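Calcium-regulated actin-bundling protein (PDB 4X3N) binds and bundles actin filaments under calcium control and may help shape filopodia and pseudopodia during cell movement. Local coordinates at residues 105-110 against 125-130. Numbering follows the deposited sequence.
Sequences QLCKFC and SQPQML
The linker 125-130, extended from Gln126 onward, leads into helix 132-143, the helix just ahead of the calcium-binding EF-hand loop, and packs on helix 96-111 by seating Pro127 between Cys107 and Cys110, about one helical turn apart. The closest CA atoms belong to Cys107 and Pro127, and no hydrogen bond crosses between the segments, so the evidence points to apolar and sulfur packing. Three proline ring atoms find different partners: CB of Pro127 lies 3.9 Å from SG of Cys107, CD of Pro127 3.6 Å from SG of Cys110, and CG of Pro127 4.0 Å from CB of Leu106. Both cysteines hold SG anti to the carbonyl carbon and beside the backbone N (chi1 -68° in Cys107, -71° in Cys110), which turns the sulfurs to the linker. At one end, the Met129 thioether bends back over Cys107, its SD 3.6 Å from CB of Cys107, while SG of Cys107 stands 3.5 Å from the backbone O of Gln128. At the other, OE1 of Gln126 lies 3.3 Å from both CB and SG of Cys110; its NE2 donates a hydrogen bond to the backbone O of Tyr122, which helps fix the amide's rotation. Leu106 also touches Thr71 of helix 61-79, OG of Ser125 is hydrogen-bonded to Glu60 and Tyr161, and Arg135 of helix 132-143 donates from NH2 to the Gln128 backbone O and packs on Cys107.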
loop_
_atom_site.group_PDB
_atom_site.type_symbol
_atom_site.label_atom_id
_atom_site.label_comp_id
_atom_site.label_asym_id
_atom_site.label_seq_id
_atom_site.Cartn_x
_atom_site.Cartn_y
_atom_site.Cartn_z
ATOM N N GLN A 105 -20.221 -6.129 -5.561
ATOM C CA GLN A 105 -20.858 -5.463 -6.668
ATOM C C GLN A 105 -21.280 -6.456 -7.760
ATOM O O GLN A 105 -22.366 -6.308 -8.290
ATOM C CB GLN A 105 -19.998 -4.310 -7.185
ATOM C CG GLN A 105 -20.548 -3.558 -8.374
ATOM C CD GLN A 105 -22.005 -3.090 -8.212
ATOM O OE1 GLN A 105 -22.450 -2.696 -7.116
ATOM N NE2 GLN A 105 -22.746 -3.116 -9.324
ATOM N N LEU A 106 -20.480 -7.489 -8.037
ATOM C CA LEU A 106 -20.839 -8.507 -8.983
ATOM C C LEU A 106 -22.135 -9.201 -8.633
ATOM O O LEU A 106 -22.986 -9.437 -9.499
ATOM C CB LEU A 106 -19.796 -9.607 -9.039
ATOM C CG LEU A 106 -18.622 -9.469 -9.992
ATOM C CD1 LEU A 106 -17.756 -10.710 -9.901
ATOM C CD2 LEU A 106 -19.039 -9.168 -11.448
ATOM N N CYS A 107 -22.251 -9.554 -7.372
ATOM C CA CYS A 107 -23.407 -10.256 -6.867
ATOM C C CYS A 107 -24.611 -9.341 -6.922
ATOM O O CYS A 107 -25.675 -9.786 -7.279
ATOM C CB CYS A 107 -23.182 -10.717 -5.421
ATOM S SG CYS A 107 -21.944 -12.017 -5.185
ATOM N N LYS A 108 -24.429 -8.069 -6.630
ATOM C CA LYS A 108 -25.566 -7.157 -6.628
ATOM C C LYS A 108 -26.072 -6.979 -8.056
ATOM O O LYS A 108 -27.282 -6.994 -8.315
ATOM C CB LYS A 108 -25.200 -5.812 -6.027
ATOM C CG LYS A 108 -26.404 -4.941 -5.687
ATOM C CD LYS A 108 -26.027 -3.730 -4.834
ATOM C CE LYS A 108 -25.299 -2.681 -5.661
ATOM N NZ LYS A 108 -25.674 -1.277 -5.292
ATOM N N PHE A 109 -25.135 -6.833 -8.983
ATOM C CA PHE A 109 -25.485 -6.670 -10.380
ATOM C C PHE A 109 -26.302 -7.854 -10.877
ATOM O O PHE A 109 -27.384 -7.683 -11.394
ATOM C CB PHE A 109 -24.260 -6.498 -11.236
ATOM C CG PHE A 109 -24.575 -6.383 -12.700
ATOM C CD1 PHE A 109 -24.807 -7.514 -13.464
ATOM C CD2 PHE A 109 -24.655 -5.135 -13.312
ATOM C CE1 PHE A 109 -25.112 -7.400 -14.800
ATOM C CE2 PHE A 109 -24.915 -5.021 -14.666
ATOM C CZ PHE A 109 -25.148 -6.156 -15.401
ATOM N N CYS A 110 -25.787 -9.049 -10.651
ATOM C CA CYS A 110 -26.404 -10.294 -11.125
ATOM C C CYS A 110 -27.720 -10.654 -10.433
ATOM O O CYS A 110 -28.478 -11.499 -10.955
ATOM C CB CYS A 110 -25.435 -11.454 -10.904
ATOM S SG CYS A 110 -24.008 -11.408 -12.019
ATOM N N SER A 125 -21.055 -18.308 -15.223
ATOM C CA SER A 125 -20.434 -17.106 -14.811
ATOM C C SER A 125 -20.965 -16.496 -13.541
ATOM O O SER A 125 -20.461 -15.498 -13.140
ATOM C CB SER A 125 -20.590 -16.070 -15.922
ATOM O OG SER A 125 -19.828 -16.417 -17.032
ATOM N N GLN A 126 -22.011 -17.052 -12.914
ATOM C CA GLN A 126 -22.638 -16.335 -11.831
ATOM C C GLN A 126 -21.735 -16.390 -10.623
ATOM O O GLN A 126 -21.250 -17.454 -10.295
ATOM C CB GLN A 126 -24.003 -16.954 -11.430
ATOM C CG GLN A 126 -25.097 -16.710 -12.482
ATOM C CD GLN A 126 -25.067 -15.318 -13.052
ATOM O OE1 GLN A 126 -25.500 -14.345 -12.408
ATOM N NE2 GLN A 126 -24.619 -15.212 -14.307
ATOM N N PRO A 127 -21.555 -15.263 -9.933
ATOM C CA PRO A 127 -20.774 -15.265 -8.680
ATOM C C PRO A 127 -21.579 -15.893 -7.546
ATOM O O PRO A 127 -22.728 -16.233 -7.746
ATOM C CB PRO A 127 -20.555 -13.810 -8.394
ATOM C CG PRO A 127 -21.699 -13.116 -9.082
ATOM C CD PRO A 127 -22.097 -13.932 -10.262
ATOM N N GLN A 128 -20.964 -16.021 -6.387
ATOM C CA GLN A 128 -21.615 -16.579 -5.206
ATOM C C GLN A 128 -21.562 -15.558 -4.098
ATOM O O GLN A 128 -20.526 -14.943 -3.821
ATOM C CB GLN A 128 -20.925 -17.882 -4.805
ATOM C CG GLN A 128 -21.253 -18.394 -3.400
ATOM C CD GLN A 128 -20.353 -19.565 -2.989
ATOM O OE1 GLN A 128 -19.124 -19.578 -3.238
ATOM N NE2 GLN A 128 -20.957 -20.565 -2.358
ATOM N N MET A 129 -22.686 -15.382 -3.434
ATOM C CA MET A 129 -22.755 -14.400 -2.363
ATOM C C MET A 129 -22.036 -15.027 -1.173
ATOM O O MET A 129 -22.158 -16.218 -0.933
ATOM C CB MET A 129 -24.214 -14.064 -2.003
ATOM C CG MET A 129 -24.354 -12.843 -1.116
ATOM S SD MET A 129 -24.178 -11.292 -2.039
ATOM C CE MET A 129 -22.594 -10.576 -1.518
ATOM N N LEU A 130 -21.285 -14.228 -0.440
ATOM C CA LEU A 130 -20.622 -14.720 0.740
ATOM C C LEU A 130 -20.511 -13.626 1.745
ATOM O O LEU A 130 -20.355 -12.450 1.364
ATOM C CB LEU A 130 -19.206 -15.143 0.386
ATOM C CG LEU A 130 -18.948 -16.304 -0.524
ATOM C CD1 LEU A 130 -17.448 -16.356 -0.707
ATOM C CD2 LEU A 130 -19.476 -17.594 0.105
#